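Local coordinates for antibiotic biosynthesis monooxygenase family protein (Shewanella oneidensis, PDB 2BBE), which is of unconfirmed function but probably acts as a small monooxygenase, at residues R42-C47 with D75-K80. Numbering follows the deposited sequence. Where two conformers were deposited one is given.
Sequences RREAGC and DEHCAK. With SO4 (sulfate ion), chain C.
E44 reaches across to H77 and ties the loop after helix 38-42 to helix 71-78. Its CB points toward that helix, and CG lies anti to the carbonyl carbon (chi1 -75°); the extended chain beyond it, which also touches F68 of strand 61-68, brings E44 CD to 3.7 Å from H77 ND1. At the tip the two oxygens part company. E44 OE1 rests against the aliphatic root of H77, 3.3 Å from H77 CB, while E44 OE2 accepts a hydrogen bond from H77 ND1 at 3.0 Å. The bond is nearly straight (169°), uses the syn lone pair of E44 OE2 and lies in the imidazole plane, although carboxylate and ring are turned 45° against each other. Histidine suits this place because its ring offers a directed N-H while packing among F68, Y50 and T41; glutamate is long enough to span the gap. K80 CG borders the pair, 3.9 Å from E44 OE2, but K80 NZ stays 5.5 Å from E44 OE2, no salt bridge, and bonds weakly to a sulfate ion, probably from the crystallisation liquor. From E44, a type I turn leads into strand 47-55. This His-carboxylate hydrogen bond thus joins helix and loop in a ferredoxin-like fold, consistent with the dimeric alpha-beta barrel family.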
loop_
_atom_site.group_PDB
_atom_site.type_symbol
_atom_site.label_atom_id
_atom_site.label_comp_id
_atom_site.label_asym_id
_atom_site.label_seq_id
_atom_site.Cartn_x
_atom_site.Cartn_y
_atom_site.Cartn_z
ATOM N N ARG A 42 2.502 -7.377 -11.722
ATOM C CA ARG A 42 2.493 -5.993 -11.269
ATOM C C ARG A 42 2.207 -5.045 -12.435
ATOM O O ARG A 42 1.687 -3.942 -12.226
ATOM C CB ARG A 42 3.807 -5.633 -10.559
ATOM C CG ARG A 42 3.976 -6.341 -9.189
ATOM C CD ARG A 42 5.267 -5.943 -8.444
ATOM N NE ARG A 42 5.333 -4.504 -8.196
ATOM C CZ ARG A 42 6.192 -3.659 -8.758
ATOM N NH1 ARG A 42 7.129 -4.084 -9.606
ATOM N NH2 ARG A 42 6.103 -2.368 -8.474
ATOM N N ARG A 43 2.530 -5.492 -13.655
ATOM C CA ARG A 43 2.311 -4.699 -14.871
ATOM C C ARG A 43 0.887 -4.829 -15.453
ATOM O O ARG A 43 0.568 -4.164 -16.441
ATOM C CB ARG A 43 3.362 -5.054 -15.940
ATOM C CG ARG A 43 4.746 -4.470 -15.649
ATOM C CD ARG A 43 5.857 -5.195 -16.457
ATOM N NE ARG A 43 7.165 -4.548 -16.290
ATOM C CZ ARG A 43 7.959 -4.668 -15.218
ATOM N NH1 ARG A 43 7.595 -5.408 -14.152
ATOM N NH2 ARG A 43 9.128 -4.025 -15.206
ATOM N N GLU A 44 0.049 -5.678 -14.844
ATOM C CA GLU A 44 -1.381 -5.776 -15.192
ATOM C C GLU A 44 -2.105 -4.479 -14.792
ATOM O O GLU A 44 -1.934 -3.996 -13.676
ATOM C CB GLU A 44 -2.030 -6.965 -14.461
ATOM C CG GLU A 44 -1.705 -8.364 -15.022
ATOM C CD GLU A 44 -2.176 -9.493 -14.091
ATOM O OE1 GLU A 44 -3.114 -9.269 -13.280
ATOM O OE2 GLU A 44 -1.592 -10.598 -14.122
ATOM N N ALA A 45 -2.919 -3.935 -15.694
ATOM C CA ALA A 45 -3.636 -2.676 -15.455
ATOM C C ALA A 45 -4.499 -2.723 -14.176
ATOM O O ALA A 45 -4.614 -1.728 -13.455
ATOM C CB ALA A 45 -4.495 -2.322 -16.657
ATOM N N GLY A 46 -5.098 -3.883 -13.909
ATOM C CA GLY A 46 -6.000 -4.043 -12.768
ATOM C C GLY A 46 -5.383 -4.664 -11.513
ATOM O O GLY A 46 -6.094 -4.898 -10.538
ATOM N N CYS A 47 -4.071 -4.891 -11.518
ATOM C CA CYS A 47 -3.365 -5.341 -10.316
ATOM C C CYS A 47 -3.010 -4.168 -9.398
ATOM O O CYS A 47 -2.352 -3.203 -9.832
ATOM C CB CYS A 47 -2.087 -6.097 -10.670
ATOM S SG CYS A 47 -1.177 -6.624 -9.176
ATOM N N ASP A 75 -10.014 -12.363 -12.422
ATOM C CA ASP A 75 -10.237 -13.458 -13.388
ATOM C C ASP A 75 -9.252 -13.391 -14.561
ATOM O O ASP A 75 -8.714 -14.431 -15.011
ATOM C CB ASP A 75 -11.689 -13.438 -13.893
ATOM C CG ASP A 75 -12.698 -13.849 -12.819
ATOM O OD1 ASP A 75 -12.305 -14.400 -11.766
ATOM O OD2 ASP A 75 -13.900 -13.624 -13.034
ATOM N N GLU A 76 -9.001 -12.176 -15.051
ATOM C CA GLU A 76 -8.006 -11.947 -16.109
ATOM C C GLU A 76 -6.620 -12.435 -15.672
ATOM O O GLU A 76 -5.926 -13.124 -16.431
ATOM C CB GLU A 76 -7.951 -10.453 -16.497
ATOM C CG GLU A 76 -7.002 -10.133 -17.667
ATOM C CD GLU A 76 -7.229 -8.751 -18.270
ATOM O OE1 GLU A 76 -8.297 -8.154 -18.028
ATOM O OE2 GLU A 76 -6.343 -8.266 -19.008
ATOM N N HIS A 77 -6.222 -12.068 -14.448
ATOM C CA HIS A 77 -4.958 -12.508 -13.861
ATOM C C HIS A 77 -4.868 -14.038 -13.836
ATOM O O HIS A 77 -3.857 -14.607 -14.257
ATOM C CB HIS A 77 -4.797 -11.970 -12.423
ATOM C CG HIS A 77 -3.724 -12.667 -11.642
ATOM N ND1 HIS A 77 -2.380 -12.491 -11.901
ATOM C CD2 HIS A 77 -3.795 -13.545 -10.612
ATOM C CE1 HIS A 77 -1.671 -13.233 -11.072
ATOM N NE2 HIS A 77 -2.505 -13.878 -10.277
ATOM N N CYS A 78 -5.916 -14.685 -13.316
ATOM C CA CYS A 78 -5.941 -16.143 -13.182
ATOM C C CYS A 78 -5.884 -16.890 -14.511
ATOM O O CYS A 78 -5.409 -18.028 -14.551
ATOM C CB CYS A 78 -7.155 -16.613 -12.368
ATOM S SG CYS A 78 -7.008 -16.095 -10.644
ATOM N N ALA A 79 -6.321 -16.250 -15.587
ATOM C CA ALA A 79 -6.287 -16.869 -16.922
ATOM C C ALA A 79 -4.986 -16.613 -17.684
ATOM O O ALA A 79 -4.835 -17.100 -18.810
ATOM C CB ALA A 79 -7.482 -16.385 -17.769
ATOM N N LYS A 80 -4.072 -15.827 -17.116
ATOM C CA LYS A 80 -2.779 -15.562 -17.783
ATOM C C LYS A 80 -1.975 -16.854 -17.956
ATOM O O LYS A 80 -1.952 -17.690 -17.046
ATOM C CB LYS A 80 -1.936 -14.550 -16.997
ATOM C CG LYS A 80 -2.496 -13.113 -16.925
ATOM C CD LYS A 80 -2.455 -12.388 -18.259
ATOM C CE LYS A 80 -1.380 -11.304 -18.291
ATOM N NZ LYS A 80 -1.359 -10.585 -19.614
HETATM S S SO4 C . -1.218 -14.256 -21.643
HETATM O O1 SO4 C . -1.977 -15.314 -20.996
HETATM O O2 SO4 C . -2.089 -13.083 -21.762
HETATM O O3 SO4 C . -0.008 -13.866 -20.916
HETATM O O4 SO4 C . -0.866 -14.708 -22.991
#